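Local coordinates for sulfatase (Bacteroides fragilis CAG:558, PDB 6USS), which probably hydrolyses aryl sulfate esters as a calcium-dependent sulfatase of a gut bacterium, at residues F144-Y158 with I387-Q400. The protein carries 1 engineered substitution. Numbering follows the deposited sequence.
Sequences FQATSLAEILKDNGY and ILEMAQVKHYKTVQ
In the alkaline phosphatase-like sulfatase fold, the helix 149-155 packs on the end of the helix 383-390, and the loop that follows the latter runs on to meet the strand end and loop at 144-148. Leu149, Ile152 and Leu153 close round Leu388: the Leu149 and Leu388 side chains run past each other in opposite directions, with Leu149 CD1 3.4 Å from Leu388 CD2, whereas Ile152 crosses Leu388 at about a right angle. Leu388 CD1 in turn lies over one face of the Tyr396 ring, near its rim. Leu153 divides its methyls, CD1 going to Ile387 CG2 and CD2 to Ala391 CB at 3.5 Å. Behind this layer, Ile387 and Ala391 rest on Ile36 of the central sheet strand 35-41. The helix 383-390 ends in a Schellman motif at Gln392, which turns the chain so that Val393 faces Asn156 and Ile152.

At the other end, the side-chain amide of Gln400 clasps the backbone of Thr147 with both its oxygen and its nitrogen. Its OE1 accepts from Thr147 N at 2.9 Å, the donor standing 45° above the carbonyl plane, and its NE2 gives a longer bond of 3.2 Å to Thr147 O. The bend at chi2 (-71°) folds the amide back to this backbone, while Gln400 CB lies against the Phe144 ring. NE2 also bonds Thr97 O, so three bonds in all fix the rotation of the amide. Thr147 returns a grip through OG1, which accepts from Val399 N at 3.0 Å.

Asn156 forms the polar margin. Its ND2 reaches back to Ile152 O at 2.8 Å, and two waters tie the amide to the loop: one accepts from ND2, the other donates to OD1, and both donate to His395 O.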
# COMPACT_ATOMS: atom_id res chain seq x y z
N PHE A 144 0.57 10.10 17.41
CA PHE A 144 0.46 8.91 18.23
C PHE A 144 0.82 7.70 17.36
O PHE A 144 0.16 7.45 16.34
CB PHE A 144 -0.95 8.76 18.81
CG PHE A 144 -1.09 7.60 19.74
CD1 PHE A 144 -0.70 7.70 21.06
CD2 PHE A 144 -1.61 6.39 19.30
CE1 PHE A 144 -0.81 6.63 21.93
CE2 PHE A 144 -1.73 5.31 20.16
CZ PHE A 144 -1.33 5.43 21.48
N GLN A 145 1.89 7.00 17.74
CA GLN A 145 2.31 5.80 17.02
C GLN A 145 1.41 4.64 17.42
O GLN A 145 1.14 4.45 18.61
CB GLN A 145 3.77 5.44 17.30
CG GLN A 145 4.19 4.11 16.67
CD GLN A 145 5.65 3.71 16.95
OE1 GLN A 145 6.34 4.38 17.72
NE2 GLN A 145 6.11 2.63 16.32
N ALA A 146 0.94 3.89 16.43
CA ALA A 146 0.02 2.80 16.75
C ALA A 146 0.03 1.77 15.63
O ALA A 146 0.29 2.09 14.47
CB ALA A 146 -1.41 3.30 17.00
N THR A 147 -0.25 0.53 16.02
CA THR A 147 -0.41 -0.57 15.08
C THR A 147 -1.82 -0.50 14.48
O THR A 147 -2.82 -0.59 15.21
CB THR A 147 -0.18 -1.89 15.80
OG1 THR A 147 1.17 -1.92 16.28
CG2 THR A 147 -0.40 -3.05 14.86
N SER A 148 -1.89 -0.32 13.16
CA SER A 148 -3.14 -0.03 12.47
C SER A 148 -4.04 -1.25 12.38
O SER A 148 -3.57 -2.37 12.17
CB SER A 148 -2.88 0.51 11.07
OG SER A 148 -4.12 0.82 10.44
N LEU A 149 -5.34 -1.00 12.50
CA LEU A 149 -6.32 -2.07 12.34
C LEU A 149 -6.21 -2.73 10.96
O LEU A 149 -6.35 -3.96 10.85
CB LEU A 149 -7.72 -1.51 12.57
CG LEU A 149 -8.95 -2.35 12.20
CD1 LEU A 149 -9.07 -3.63 13.00
CD2 LEU A 149 -10.19 -1.51 12.38
N ALA A 150 -5.97 -1.94 9.91
CA ALA A 150 -5.88 -2.50 8.56
C ALA A 150 -4.60 -3.30 8.36
O ALA A 150 -4.59 -4.25 7.56
CB ALA A 150 -5.96 -1.39 7.51
N GLU A 151 -3.52 -2.92 9.04
CA GLU A 151 -2.28 -3.69 8.99
C GLU A 151 -2.49 -5.10 9.55
O GLU A 151 -1.98 -6.08 8.99
CB GLU A 151 -1.18 -2.97 9.77
CG GLU A 151 0.25 -3.46 9.48
CD GLU A 151 0.72 -3.12 8.06
OE1 GLU A 151 0.45 -1.99 7.59
OE2 GLU A 151 1.37 -3.99 7.41
N ILE A 152 -3.24 -5.22 10.64
CA ILE A 152 -3.42 -6.52 11.27
C ILE A 152 -4.31 -7.41 10.41
O ILE A 152 -4.04 -8.61 10.25
CB ILE A 152 -3.99 -6.35 12.69
CG1 ILE A 152 -3.04 -5.53 13.56
CG2 ILE A 152 -4.18 -7.70 13.33
CD1 ILE A 152 -3.61 -5.28 14.93
N LEU A 153 -5.38 -6.84 9.85
CA LEU A 153 -6.19 -7.56 8.87
C LEU A 153 -5.34 -7.97 7.67
O LEU A 153 -5.36 -9.13 7.25
CB LEU A 153 -7.38 -6.70 8.44
CG LEU A 153 -8.45 -6.44 9.51
CD1 LEU A 153 -9.50 -5.45 9.03
CD2 LEU A 153 -9.11 -7.74 9.90
N LYS A 154 -4.59 -7.02 7.10
CA LYS A 154 -3.73 -7.31 5.95
C LYS A 154 -2.75 -8.43 6.27
O LYS A 154 -2.66 -9.43 5.54
CB LYS A 154 -2.99 -6.04 5.52
CG LYS A 154 -2.13 -6.13 4.25
CD LYS A 154 -1.08 -4.99 4.21
CE LYS A 154 0.31 -5.48 3.74
NZ LYS A 154 0.28 -6.33 2.44
N ASP A 155 -2.04 -8.31 7.40
CA ASP A 155 -1.03 -9.30 7.76
C ASP A 155 -1.63 -10.66 8.10
O ASP A 155 -0.91 -11.66 8.11
CB ASP A 155 -0.20 -8.80 8.94
CG ASP A 155 0.60 -7.51 8.61
OD1 ASP A 155 0.93 -7.24 7.42
OD2 ASP A 155 0.88 -6.76 9.57
N ASN A 156 -2.94 -10.73 8.35
CA ASN A 156 -3.61 -12.00 8.60
C ASN A 156 -4.36 -12.53 7.39
O ASN A 156 -5.15 -13.47 7.53
CB ASN A 156 -4.57 -11.87 9.78
CG ASN A 156 -3.87 -12.02 11.11
OD1 ASN A 156 -3.80 -13.11 11.68
ND2 ASN A 156 -3.35 -10.91 11.63
N GLY A 157 -4.14 -11.96 6.20
CA GLY A 157 -4.66 -12.52 4.97
C GLY A 157 -5.80 -11.77 4.32
O GLY A 157 -6.26 -12.21 3.26
N TYR A 158 -6.25 -10.66 4.88
CA TYR A 158 -7.33 -9.92 4.24
C TYR A 158 -6.81 -9.03 3.12
O TYR A 158 -5.68 -8.54 3.16
CB TYR A 158 -8.07 -9.07 5.28
CG TYR A 158 -9.17 -9.83 5.97
CD1 TYR A 158 -8.88 -10.81 6.92
CD2 TYR A 158 -10.51 -9.57 5.67
CE1 TYR A 158 -9.88 -11.51 7.56
CE2 TYR A 158 -11.53 -10.26 6.31
CZ TYR A 158 -11.21 -11.23 7.25
OH TYR A 158 -12.23 -11.92 7.88
N ILE A 387 -13.68 -5.87 15.12
CA ILE A 387 -13.49 -6.23 13.73
C ILE A 387 -12.41 -7.31 13.61
O ILE A 387 -12.55 -8.26 12.83
CB ILE A 387 -13.17 -4.95 12.91
CG1 ILE A 387 -14.48 -4.18 12.68
CG2 ILE A 387 -12.48 -5.31 11.61
CD1 ILE A 387 -14.33 -2.69 12.37
N LEU A 388 -11.35 -7.22 14.42
CA LEU A 388 -10.34 -8.27 14.43
C LEU A 388 -10.92 -9.61 14.86
O LEU A 388 -10.53 -10.67 14.33
CB LEU A 388 -9.18 -7.86 15.34
CG LEU A 388 -8.46 -6.61 14.82
CD1 LEU A 388 -7.38 -6.17 15.77
CD2 LEU A 388 -7.91 -6.82 13.41
N GLU A 389 -11.85 -9.60 15.82
CA GLU A 389 -12.50 -10.83 16.27
C GLU A 389 -13.45 -11.37 15.21
O GLU A 389 -13.54 -12.58 15.02
CB GLU A 389 -13.24 -10.58 17.58
CG GLU A 389 -14.08 -11.76 18.07
CD GLU A 389 -14.56 -11.59 19.52
OE1 GLU A 389 -14.21 -10.56 20.16
OE2 GLU A 389 -15.27 -12.50 20.02
N MET A 390 -14.16 -10.48 14.52
CA MET A 390 -15.00 -10.92 13.42
C MET A 390 -14.16 -11.61 12.36
O MET A 390 -14.61 -12.58 11.73
CB MET A 390 -15.75 -9.74 12.80
CG MET A 390 -16.93 -9.24 13.58
SD MET A 390 -17.30 -7.57 13.02
CE MET A 390 -18.88 -7.24 13.77
N ALA A 391 -12.95 -11.11 12.15
CA ALA A 391 -12.03 -11.66 11.16
C ALA A 391 -11.28 -12.88 11.68
O ALA A 391 -10.44 -13.44 10.96
CB ALA A 391 -11.05 -10.58 10.71
N GLN A 392 -11.58 -13.32 12.90
CA GLN A 392 -10.97 -14.50 13.50
C GLN A 392 -9.46 -14.34 13.59
O GLN A 392 -8.70 -15.30 13.42
CB GLN A 392 -11.34 -15.77 12.72
CG GLN A 392 -12.83 -15.94 12.53
CD GLN A 392 -13.14 -17.12 11.62
OE1 GLN A 392 -12.30 -18.00 11.43
NE2 GLN A 392 -14.33 -17.12 11.04
N VAL A 393 -9.02 -13.11 13.81
CA VAL A 393 -7.64 -12.85 14.19
C VAL A 393 -7.52 -13.17 15.68
O VAL A 393 -7.61 -12.28 16.53
CB VAL A 393 -7.24 -11.39 13.87
CG1 VAL A 393 -5.74 -11.17 14.10
CG2 VAL A 393 -7.60 -11.07 12.43
N LYS A 394 -7.33 -14.45 16.00
CA LYS A 394 -7.45 -14.88 17.39
C LYS A 394 -6.29 -14.40 18.25
O LYS A 394 -6.43 -14.38 19.47
CB LYS A 394 -7.62 -16.42 17.47
CG LYS A 394 -8.96 -16.87 16.85
CD LYS A 394 -9.04 -18.34 16.42
CE LYS A 394 -10.50 -18.84 16.33
NZ LYS A 394 -11.59 -17.80 16.50
N HIS A 395 -5.17 -14.02 17.66
CA HIS A 395 -4.05 -13.49 18.44
C HIS A 395 -3.33 -12.42 17.63
O HIS A 395 -3.19 -12.54 16.41
CB HIS A 395 -3.05 -14.58 18.85
CG HIS A 395 -2.36 -15.23 17.69
ND1 HIS A 395 -1.14 -14.81 17.21
CD2 HIS A 395 -2.74 -16.27 16.90
CE1 HIS A 395 -0.80 -15.56 16.18
NE2 HIS A 395 -1.75 -16.45 15.97
N TYR A 396 -2.88 -11.36 18.32
CA TYR A 396 -2.15 -10.27 17.71
C TYR A 396 -1.47 -9.46 18.80
O TYR A 396 -1.84 -9.52 19.98
CB TYR A 396 -3.06 -9.36 16.86
CG TYR A 396 -4.29 -8.83 17.57
CD1 TYR A 396 -5.48 -9.55 17.56
CD2 TYR A 396 -4.29 -7.59 18.20
CE1 TYR A 396 -6.61 -9.09 18.17
CE2 TYR A 396 -5.44 -7.10 18.83
CZ TYR A 396 -6.60 -7.87 18.80
OH TYR A 396 -7.76 -7.45 19.39
N LYS A 397 -0.46 -8.69 18.38
CA LYS A 397 0.27 -7.76 19.22
C LYS A 397 0.20 -6.36 18.62
O LYS A 397 0.11 -6.19 17.40
CB LYS A 397 1.74 -8.16 19.33
CG LYS A 397 1.99 -9.63 19.62
CD LYS A 397 2.95 -9.75 20.79
CE LYS A 397 2.73 -11.03 21.58
NZ LYS A 397 3.21 -10.90 22.98
N THR A 398 0.27 -5.35 19.48
CA THR A 398 0.18 -3.96 19.08
C THR A 398 1.23 -3.16 19.83
O THR A 398 1.58 -3.50 20.96
CB THR A 398 -1.22 -3.41 19.39
OG1 THR A 398 -1.57 -3.77 20.73
CG2 THR A 398 -2.27 -4.01 18.46
N VAL A 399 1.74 -2.09 19.21
CA VAL A 399 2.68 -1.23 19.94
C VAL A 399 1.96 -0.44 21.02
O VAL A 399 2.56 -0.12 22.05
CB VAL A 399 3.45 -0.27 19.00
CG1 VAL A 399 4.31 -1.06 17.99
CG2 VAL A 399 2.50 0.70 18.28
N GLN A 400 0.69 -0.12 20.82
CA GLN A 400 -0.07 0.71 21.74
C GLN A 400 -1.08 -0.13 22.51
O GLN A 400 -1.54 -1.16 22.01
CB GLN A 400 -0.83 1.82 20.99
CG GLN A 400 -2.12 1.35 20.30
CD GLN A 400 -1.87 0.45 19.07
OE1 GLN A 400 -0.73 0.04 18.80
NE2 GLN A 400 -2.92 0.18 18.32
O HOH W 1 -1.89 -11.05 14.31
O HOH W 2 -3.49 -14.13 14.20